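Local coordinates for glycoprotein (Chandipura virus, PDB 5MDM) that probably attaches the virion to host receptors and, once acidified in the endosome, drives fusion of the viral and endosomal membranes, at residues 5-10 / 359-364; 64-69 / 110-115; 316-321 / 331-336. All coordinates share one frame; numbering follows the deposited sequence.

Contact 1 of 3, residues 5-10 / 359-364; sequences AFPENT and DIWTQW
T10 meets W361 and T362 where the chain leaves strand 2-7, a member of an antiparallel sheet in this class III fusion glycoprotein, and runs against the loop between strands 357-359 and 365-367. No strand pairing joins the two segments; one carbonyl does most of the polar work. T10 O takes the N-H of T362 at 3.1 Å in a nearly straight bond, 174° at the hydrogen, with a weak second bond from Q363 N. The same oxygen stands over one face of the W361 indole, 3.1 Å above its plane and displaced toward the rim, while N9 O comes up at the edge, 3.4 Å from W361 CE3. W361 has CG anti to the backbone N (chi1 -172°), and this places the ring against the N9 and T10 carbonyls.

T10 also packs with its branches: CG2 faces D359 O, and OG1 lies beside T362 CG2. Deeper in, F6 presents its ring edge to the loop, with I360 O and W361 CB close to the ring plane; CE1 of F6 is 3.7 Å from W361 CB. P7 CD lies over one face of the F6 ring and I360 CD1, less closely, over the other, both toward the rim. P374 and L377, from a neighbouring loop, and M336 of strand 325-338 also lie against F6, while Q363 turns its OE1 to L12 N. Between the two packed regions runs a C-H contact, from T10 CA to I360 O at 3.4 Å.

Contact 2 of 3, residues 64-69 / 110-115; sequences WVTTCD and PPESCG
C68 and C114 are joined by a disulfide that ties strand 56-69 to the loop preceding strand 120-131, in the fusion domain of this class III glycoprotein. The two halves of the bridge are built differently: C68, whose CB points toward the loop, swings SG anti to its backbone N (chi1 179°), whereas in C114 the sulfur lies beside the backbone N (chi1 -69°). The S-S torsion of 110° then closes the link, with SG of C68 2.0 Å from SG of C114. S113 O lies 3.5 Å from C68 CB, next to the bridge.

Two residues back along the strand, T66 makes the polar link. Its OG1 donates to P110 O at 2.6 Å, arriving somewhat tilted from the carbonyl plane. Its CG2 is turned to E112, 3.9 Å from CG2 to the E112 CA, and also meets the E112 CG. The P110 ring slides past T66 in the opposite sense, its CD close to T66 OG1, and also reaches W64: P110 CG lies 3.2 Å from W64 O, and CD approaches W64 CB.

The side chain of W64 is about 4 Å from that of M128, which interacts with host Vim, and about 6 Å from that of H60, inferred from relatives to be a pH sensor in the pre-fusion state. Within the sheet, strand 56-69 is flanked by strands 77-85 and 120-131. The loop 110-115, which follows helix 89-101, runs over this strand and is fastened to strand 120-131 as well, through P111 O and S122 OG.

Contact 3 of 3, residues 316-321 / 331-336; sequences GLAYTV and TRYVRM
G316 and T331 form a hydrogen-bonded antiparallel pair in the beta hairpin of strands 316-322 and 325-338. Two backbone bonds close the ring between them: G316 N gives to T331 O at 2.9 Å, and T331 N gives to G316 O at the same distance. This is the one rung between the two segments. From it they run towards opposite ends of the ladder, Y333 pairing with G314 and A318 with A329; the two short axes make an angle of 93°.

Y333 adds a side-chain link. Its CG lies beside the backbone N (chi1 -72°), which sends the phenol back along the other strand until OH donates to L317 O at 2.5 Å. The ring is set edge-on to the backbone there, with L317 O and G316 C near its plane and CE2 of Y333 4.1 Å from G316 C. T331 adds a looser apolar touch. Its CG2 is directed to the G316-A318 backbone and comes within 4.4 Å of A318 CB.

One shell further out, N375 ND2 donates to the Y333 hydroxyl, so that oxygen is gripped by a bond given and a bond received; N375 also receives the N-H of Y319 on its OD1, joining the same asparagine to both strands. P7 of the adjoining strand 2-7 packs against T331 and Y333, and the hairpin ladder continues towards its turn through T320 with S327. At the far end of the phenol, the Y333 OH lies 3.6 Å from A318 CB.

How the contacts relate
Contacts 1 and 3 are neighbours, with centres 8 Å apart, and share one sheet in which strands 2-7 and 325-338 run side by side. F6 O and V334 N, 2.9 Å apart, are probably hydrogen-bonded, and the I360 side chain touches M336, so the loop 359-364 is joined to the hairpin as well as to the N-terminal strand. Contact 2 belongs to the other end of the elongated molecule: its centre is 91 Å from that of contact 1 and 89 Å from that of contact 3, across the chain's centre. It alone lies near M128, which interacts with host Vim, and H60, a probable pH sensor.

Contact 1 of 3, residues 5-10 / 359-364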
loop_
_atom_site.group_PDB
_atom_site.type_symbol
_atom_site.label_atom_id
_atom_site.label_comp_id
_atom_site.label_asym_id
_atom_site.label_seq_id
_atom_site.Cartn_x
_atom_site.Cartn_y
_atom_site.Cartn_z
ATOM N N ALA A 5 -8.981 -0.833 -23.950
ATOM C CA ALA A 5 -9.674 -1.682 -24.903
ATOM C C ALA A 5 -10.299 -0.735 -25.908
ATOM O O ALA A 5 -11.019 0.189 -25.531
ATOM C CB ALA A 5 -10.728 -2.526 -24.217
ATOM N N PHE A 6 -10.006 -0.957 -27.182
ATOM C CA PHE A 6 -10.361 0.002 -28.214
ATOM C C PHE A 6 -10.777 -0.732 -29.485
ATOM O O PHE A 6 -10.271 -1.815 -29.759
ATOM C CB PHE A 6 -9.152 0.896 -28.485
ATOM C CG PHE A 6 -9.481 2.161 -29.211
ATOM C CD1 PHE A 6 -9.248 2.279 -30.570
ATOM C CD2 PHE A 6 -10.028 3.236 -28.532
ATOM C CE1 PHE A 6 -9.554 3.445 -31.237
ATOM C CE2 PHE A 6 -10.337 4.402 -29.190
ATOM C CZ PHE A 6 -10.102 4.509 -30.546
ATOM N N PRO A 7 -11.709 -0.157 -30.260
ATOM C CA PRO A 7 -12.068 -0.795 -31.533
ATOM C C PRO A 7 -10.842 -0.991 -32.426
ATOM O O PRO A 7 -10.016 -0.084 -32.548
ATOM C CB PRO A 7 -13.058 0.198 -32.163
ATOM C CG PRO A 7 -12.873 1.478 -31.408
ATOM C CD PRO A 7 -12.495 1.062 -30.021
ATOM N N GLU A 8 -10.717 -2.173 -33.022
ATOM C CA GLU A 8 -9.526 -2.521 -33.792
ATOM C C GLU A 8 -9.341 -1.654 -35.037
ATOM O O GLU A 8 -8.257 -1.125 -35.274
ATOM C CB GLU A 8 -9.533 -4.007 -34.161
ATOM C CG GLU A 8 -10.823 -4.497 -34.782
ATOM C CD GLU A 8 -10.828 -5.995 -35.007
ATOM O OE1 GLU A 8 -9.852 -6.670 -34.605
ATOM O OE2 GLU A 8 -11.812 -6.497 -35.589
ATOM N N ASN A 9 -10.404 -1.498 -35.820
ATOM C CA ASN A 9 -10.338 -0.698 -37.038
ATOM C C ASN A 9 -10.322 0.799 -36.742
ATOM O O ASN A 9 -10.883 1.252 -35.746
ATOM C CB ASN A 9 -11.494 -1.046 -37.982
ATOM C CG ASN A 9 -11.702 -2.544 -38.120
ATOM O OD1 ASN A 9 -12.563 -3.124 -37.455
ATOM N ND2 ASN A 9 -10.906 -3.180 -38.974
ATOM N N THR A 10 -9.671 1.557 -37.618
ATOM C CA THR A 10 -9.543 2.998 -37.450
ATOM C C THR A 10 -10.797 3.703 -37.948
ATOM O O THR A 10 -10.987 4.896 -37.716
ATOM C CB THR A 10 -8.325 3.535 -38.221
ATOM O OG1 THR A 10 -8.556 3.421 -39.631
ATOM C CG2 THR A 10 -7.082 2.746 -37.859
ATOM N N ASP A 359 -1.717 3.704 -36.294
ATOM C CA ASP A 359 -2.941 4.492 -36.251
ATOM C C ASP A 359 -4.064 3.620 -35.718
ATOM O O ASP A 359 -4.315 2.536 -36.242
ATOM C CB ASP A 359 -3.302 5.012 -37.644
ATOM C CG ASP A 359 -2.623 6.330 -37.976
ATOM O OD1 ASP A 359 -2.213 7.046 -37.035
ATOM O OD2 ASP A 359 -2.517 6.655 -39.178
ATOM N N ILE A 360 -4.737 4.093 -34.673
ATOM C CA ILE A 360 -5.780 3.301 -34.029
ATOM C C ILE A 360 -7.179 3.824 -34.341
ATOM O O ILE A 360 -8.144 3.060 -34.344
ATOM C CB ILE A 360 -5.566 3.219 -32.507
ATOM C CG1 ILE A 360 -5.764 4.588 -31.853
ATOM C CG2 ILE A 360 -4.178 2.691 -32.203
ATOM C CD1 ILE A 360 -5.505 4.589 -30.358
ATOM N N TRP A 361 -7.278 5.124 -34.605
ATOM C CA TRP A 361 -8.536 5.733 -35.030
ATOM C C TRP A 361 -8.290 6.993 -35.857
ATOM O O TRP A 361 -7.476 7.841 -35.485
ATOM C CB TRP A 361 -9.422 6.066 -33.828
ATOM C CG TRP A 361 -10.788 6.508 -34.239
ATOM C CD1 TRP A 361 -11.248 7.790 -34.322
ATOM C CD2 TRP A 361 -11.867 5.664 -34.652
ATOM N NE1 TRP A 361 -12.553 7.795 -34.753
ATOM C CE2 TRP A 361 -12.955 6.502 -34.966
ATOM C CE3 TRP A 361 -12.018 4.281 -34.787
ATOM C CZ2 TRP A 361 -14.181 6.000 -35.400
ATOM C CZ3 TRP A 361 -13.234 3.785 -35.219
ATOM C CH2 TRP A 361 -14.300 4.641 -35.520
ATOM N N THR A 362 -9.005 7.119 -36.972
ATOM C CA THR A 362 -8.788 8.234 -37.885
ATOM C C THR A 362 -10.084 8.821 -38.441
ATOM O O THR A 362 -10.054 9.744 -39.255
ATOM C CB THR A 362 -7.915 7.812 -39.066
ATOM O OG1 THR A 362 -7.726 8.932 -39.938
ATOM C CG2 THR A 362 -8.585 6.691 -39.839
ATOM N N GLN A 363 -11.217 8.282 -38.001
ATOM C CA GLN A 363 -12.525 8.721 -38.481
ATOM C C GLN A 363 -13.165 9.699 -37.494
ATOM O O GLN A 363 -14.016 9.321 -36.692
ATOM C CB GLN A 363 -13.430 7.504 -38.691
ATOM C CG GLN A 363 -14.804 7.804 -39.258
ATOM C CD GLN A 363 -15.719 6.600 -39.184
ATOM O OE1 GLN A 363 -15.347 5.554 -38.651
ATOM N NE2 GLN A 363 -16.925 6.741 -39.717
ATOM N N TRP A 364 -12.748 10.959 -37.560
ATOM C CA TRP A 364 -13.170 11.961 -36.582
ATOM C C TRP A 364 -14.436 12.712 -36.991
ATOM O O TRP A 364 -14.599 13.087 -38.152
ATOM C CB TRP A 364 -12.029 12.943 -36.323
ATOM C CG TRP A 364 -10.770 12.256 -35.927
ATOM C CD1 TRP A 364 -9.742 11.887 -36.745
ATOM C CD2 TRP A 364 -10.413 11.829 -34.612
ATOM N NE1 TRP A 364 -8.759 11.264 -36.015
ATOM C CE2 TRP A 364 -9.148 11.216 -34.702
ATOM C CE3 TRP A 364 -11.039 11.907 -33.365
ATOM C CZ2 TRP A 364 -8.497 10.683 -33.592
ATOM C CZ3 TRP A 364 -10.391 11.382 -32.264
ATOM C CH2 TRP A 364 -9.134 10.777 -32.384
#

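Contact 2 of 3, residues 64-69 / 110-115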
loop_
_atom_site.group_PDB
_atom_site.type_symbol
_atom_site.label_atom_id
_atom_site.label_comp_id
_atom_site.label_asym_id
_atom_site.label_seq_id
_atom_site.Cartn_x
_atom_site.Cartn_y
_atom_site.Cartn_z
ATOM N N TRP A 64 29.236 -33.142 25.441
ATOM C CA TRP A 64 29.850 -32.504 26.595
ATOM C C TRP A 64 30.550 -33.581 27.415
ATOM O O TRP A 64 29.908 -34.485 27.949
ATOM C CB TRP A 64 28.809 -31.768 27.440
ATOM C CG TRP A 64 28.182 -30.580 26.754
ATOM C CD1 TRP A 64 27.898 -30.452 25.425
ATOM C CD2 TRP A 64 27.775 -29.351 27.369
ATOM N NE1 TRP A 64 27.334 -29.226 25.177
ATOM C CE2 TRP A 64 27.248 -28.530 26.354
ATOM C CE3 TRP A 64 27.805 -28.868 28.680
ATOM C CZ2 TRP A 64 26.754 -27.254 26.609
ATOM C CZ3 TRP A 64 27.314 -27.600 28.931
ATOM C CH2 TRP A 64 26.795 -26.810 27.901
ATOM N N VAL A 65 31.873 -33.482 27.497
ATOM C CA VAL A 65 32.691 -34.534 28.085
ATOM C C VAL A 65 33.332 -34.130 29.410
ATOM O O VAL A 65 34.109 -33.173 29.476
ATOM C CB VAL A 65 33.801 -34.976 27.110
ATOM C CG1 VAL A 65 34.703 -36.007 27.765
ATOM C CG2 VAL A 65 33.192 -35.525 25.831
ATOM N N THR A 66 32.989 -34.870 30.461
ATOM C CA THR A 66 33.647 -34.748 31.755
ATOM C C THR A 66 34.698 -35.840 31.874
ATOM O O THR A 66 34.372 -37.029 31.880
ATOM C CB THR A 66 32.649 -34.895 32.916
ATOM O OG1 THR A 66 31.696 -33.826 32.868
ATOM C CG2 THR A 66 33.375 -34.855 34.247
ATOM N N THR A 67 35.960 -35.433 31.959
ATOM C CA THR A 67 37.068 -36.380 31.986
ATOM C C THR A 67 37.731 -36.443 33.355
ATOM O O THR A 67 38.111 -35.415 33.919
ATOM C CB THR A 67 38.133 -36.035 30.925
ATOM O OG1 THR A 67 37.514 -35.918 29.636
ATOM C CG2 THR A 67 39.204 -37.114 30.875
ATOM N N CYS A 68 37.866 -37.656 33.882
ATOM C CA CYS A 68 38.524 -37.879 35.165
ATOM C C CYS A 68 39.901 -38.498 34.966
ATOM O O CYS A 68 40.028 -39.584 34.399
ATOM C CB CYS A 68 37.668 -38.784 36.055
ATOM S SG CYS A 68 38.386 -39.151 37.675
ATOM N N ASP A 69 40.934 -37.804 35.430
ATOM C CA ASP A 69 42.295 -38.316 35.327
ATOM C C ASP A 69 42.821 -38.786 36.681
ATOM O O ASP A 69 43.029 -37.985 37.593
ATOM C CB ASP A 69 43.229 -37.259 34.734
ATOM C CG ASP A 69 44.657 -37.757 34.597
ATOM O OD1 ASP A 69 45.464 -37.513 35.519
ATOM O OD2 ASP A 69 44.969 -38.396 33.571
ATOM N N PRO A 110 28.318 -33.911 32.288
ATOM C CA PRO A 110 28.065 -35.180 32.979
ATOM C C PRO A 110 28.777 -35.250 34.329
ATOM O O PRO A 110 29.827 -34.629 34.502
ATOM C CB PRO A 110 28.669 -36.222 32.031
ATOM C CG PRO A 110 28.767 -35.543 30.713
ATOM C CD PRO A 110 29.052 -34.115 31.029
ATOM N N PRO A 111 28.209 -36.008 35.280
ATOM C CA PRO A 111 28.849 -36.199 36.582
ATOM C C PRO A 111 30.186 -36.909 36.423
ATOM O O PRO A 111 30.360 -37.682 35.476
ATOM C CB PRO A 111 27.854 -37.091 37.333
ATOM C CG PRO A 111 27.063 -37.766 36.265
ATOM C CD PRO A 111 26.947 -36.757 35.169
ATOM N N GLU A 112 31.116 -36.640 37.334
ATOM C CA GLU A 112 32.453 -37.217 37.263
ATOM C C GLU A 112 32.415 -38.736 37.367
ATOM O O GLU A 112 31.789 -39.293 38.269
ATOM C CB GLU A 112 33.340 -36.641 38.369
ATOM C CG GLU A 112 33.418 -35.125 38.372
ATOM C CD GLU A 112 34.187 -34.588 39.559
ATOM O OE1 GLU A 112 34.205 -33.352 39.748
ATOM O OE2 GLU A 112 34.772 -35.401 40.307
ATOM N N SER A 113 33.084 -39.401 36.431
ATOM C CA SER A 113 33.200 -40.852 36.456
ATOM C C SER A 113 34.666 -41.239 36.628
ATOM O O SER A 113 35.404 -41.367 35.649
ATOM C CB SER A 113 32.632 -41.454 35.171
ATOM O OG SER A 113 32.622 -42.869 35.233
ATOM N N CYS A 114 35.083 -41.423 37.877
ATOM C CA CYS A 114 36.493 -41.632 38.190
ATOM C C CYS A 114 36.870 -43.090 38.427
ATOM O O CYS A 114 36.057 -43.894 38.884
ATOM C CB CYS A 114 36.902 -40.788 39.401
ATOM S SG CYS A 114 36.933 -39.013 39.087
ATOM N N GLY A 115 38.118 -43.413 38.108
ATOM C CA GLY A 115 38.677 -44.724 38.373
ATOM C C GLY A 115 40.056 -44.574 38.983
ATOM O O GLY A 115 40.296 -43.664 39.777
#

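Contact 3 of 3, residues 316-321 / 331-336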
loop_
_atom_site.group_PDB
_atom_site.type_symbol
_atom_site.label_atom_id
_atom_site.label_comp_id
_atom_site.label_asym_id
_atom_site.label_seq_id
_atom_site.Cartn_x
_atom_site.Cartn_y
_atom_site.Cartn_z
ATOM N N GLY A 316 -18.120 -6.084 -29.533
ATOM C CA GLY A 316 -19.026 -5.156 -28.886
ATOM C C GLY A 316 -19.484 -4.001 -29.758
ATOM O O GLY A 316 -19.418 -4.057 -30.988
ATOM N N LEU A 317 -19.959 -2.947 -29.107
ATOM C CA LEU A 317 -20.410 -1.752 -29.800
ATOM C C LEU A 317 -19.643 -0.534 -29.311
ATOM O O LEU A 317 -19.226 -0.470 -28.157
ATOM C CB LEU A 317 -21.903 -1.535 -29.563
ATOM C CG LEU A 317 -22.842 -2.675 -29.951
ATOM C CD1 LEU A 317 -24.282 -2.283 -29.676
ATOM C CD2 LEU A 317 -22.658 -3.040 -31.409
ATOM N N ALA A 318 -19.451 0.433 -30.196
ATOM C CA ALA A 318 -18.882 1.710 -29.806
ATOM C C ALA A 318 -19.943 2.778 -30.022
ATOM O O ALA A 318 -20.889 2.575 -30.785
ATOM C CB ALA A 318 -17.639 2.010 -30.615
ATOM N N TYR A 319 -19.792 3.908 -29.343
ATOM C CA TYR A 319 -20.774 4.983 -29.418
ATOM C C TYR A 319 -20.093 6.326 -29.657
ATOM O O TYR A 319 -18.975 6.556 -29.194
ATOM C CB TYR A 319 -21.611 5.038 -28.131
ATOM C CG TYR A 319 -22.465 3.808 -27.897
ATOM C CD1 TYR A 319 -23.765 3.749 -28.370
ATOM C CD2 TYR A 319 -21.969 2.710 -27.212
ATOM C CE1 TYR A 319 -24.548 2.630 -28.167
ATOM C CE2 TYR A 319 -22.744 1.584 -27.008
ATOM C CZ TYR A 319 -24.035 1.550 -27.484
ATOM O OH TYR A 319 -24.822 0.435 -27.283
ATOM N N THR A 320 -20.770 7.209 -30.381
ATOM C CA THR A 320 -20.258 8.556 -30.603
ATOM C C THR A 320 -21.403 9.514 -30.903
ATOM O O THR A 320 -22.563 9.107 -30.956
ATOM C CB THR A 320 -19.217 8.599 -31.745
ATOM O OG1 THR A 320 -18.551 9.865 -31.739
ATOM C CG2 THR A 320 -19.882 8.382 -33.099
ATOM N N VAL A 321 -21.078 10.790 -31.086
ATOM C CA VAL A 321 -22.091 11.791 -31.405
ATOM C C VAL A 321 -21.803 12.459 -32.748
ATOM O O VAL A 321 -20.980 13.372 -32.842
ATOM C CB VAL A 321 -22.215 12.861 -30.298
ATOM C CG1 VAL A 321 -23.333 13.825 -30.621
ATOM C CG2 VAL A 321 -22.475 12.203 -28.958
ATOM N N THR A 331 -18.225 -3.474 -33.599
ATOM C CA THR A 331 -16.772 -3.528 -33.667
ATOM C C THR A 331 -16.253 -4.649 -32.788
ATOM O O THR A 331 -17.008 -5.251 -32.032
ATOM C CB THR A 331 -16.129 -2.209 -33.202
ATOM O OG1 THR A 331 -14.725 -2.240 -33.476
ATOM C CG2 THR A 331 -16.347 -2.002 -31.713
ATOM N N ARG A 332 -14.965 -4.941 -32.901
ATOM C CA ARG A 332 -14.327 -5.858 -31.973
ATOM C C ARG A 332 -13.262 -5.095 -31.211
ATOM O O ARG A 332 -12.265 -4.663 -31.783
ATOM C CB ARG A 332 -13.728 -7.071 -32.698
ATOM C CG ARG A 332 -12.926 -8.013 -31.797
ATOM C CD ARG A 332 -12.963 -9.468 -32.281
ATOM N NE ARG A 332 -12.460 -9.627 -33.642
ATOM C CZ ARG A 332 -13.234 -9.783 -34.714
ATOM N NH1 ARG A 332 -14.555 -9.805 -34.587
ATOM N NH2 ARG A 332 -12.689 -9.919 -35.917
ATOM N N TYR A 333 -13.495 -4.902 -29.921
ATOM C CA TYR A 333 -12.512 -4.251 -29.077
ATOM C C TYR A 333 -11.294 -5.154 -28.932
ATOM O O TYR A 333 -11.417 -6.375 -28.828
ATOM C CB TYR A 333 -13.099 -3.953 -27.700
ATOM C CG TYR A 333 -14.118 -2.841 -27.673
ATOM C CD1 TYR A 333 -13.762 -1.559 -27.288
ATOM C CD2 TYR A 333 -15.441 -3.075 -28.018
ATOM C CE1 TYR A 333 -14.693 -0.539 -27.249
ATOM C CE2 TYR A 333 -16.380 -2.060 -27.983
ATOM C CZ TYR A 333 -15.998 -0.795 -27.597
ATOM O OH TYR A 333 -16.926 0.219 -27.562
ATOM N N VAL A 334 -10.118 -4.546 -28.943
ATOM C CA VAL A 334 -8.881 -5.266 -28.704
ATOM C C VAL A 334 -8.030 -4.468 -27.730
ATOM O O VAL A 334 -8.244 -3.267 -27.543
ATOM C CB VAL A 334 -8.095 -5.482 -29.995
ATOM C CG1 VAL A 334 -8.918 -6.288 -30.987
ATOM C CG2 VAL A 334 -7.697 -4.146 -30.585
ATOM N N ARG A 335 -7.075 -5.141 -27.100
ATOM C CA ARG A 335 -6.208 -4.485 -26.137
ATOM C C ARG A 335 -5.091 -3.746 -26.855
ATOM O O ARG A 335 -4.404 -4.305 -27.712
ATOM C CB ARG A 335 -5.634 -5.501 -25.151
ATOM C CG ARG A 335 -4.591 -4.948 -24.200
ATOM C CD ARG A 335 -4.273 -5.958 -23.110
ATOM N NE ARG A 335 -5.451 -6.252 -22.294
ATOM C CZ ARG A 335 -5.819 -7.474 -21.922
ATOM N NH1 ARG A 335 -5.103 -8.524 -22.291
ATOM N NH2 ARG A 335 -6.904 -7.644 -21.179
ATOM N N MET A 336 -4.928 -2.475 -26.514
ATOM C CA MET A 336 -3.852 -1.665 -27.065
ATOM C C MET A 336 -3.109 -0.973 -25.938
ATOM O O MET A 336 -3.675 -0.716 -24.877
ATOM C CB MET A 336 -4.409 -0.604 -28.011
ATOM C CG MET A 336 -5.186 -1.154 -29.172
ATOM S SD MET A 336 -5.790 0.172 -30.218
ATOM C CE MET A 336 -6.590 -0.759 -31.525
#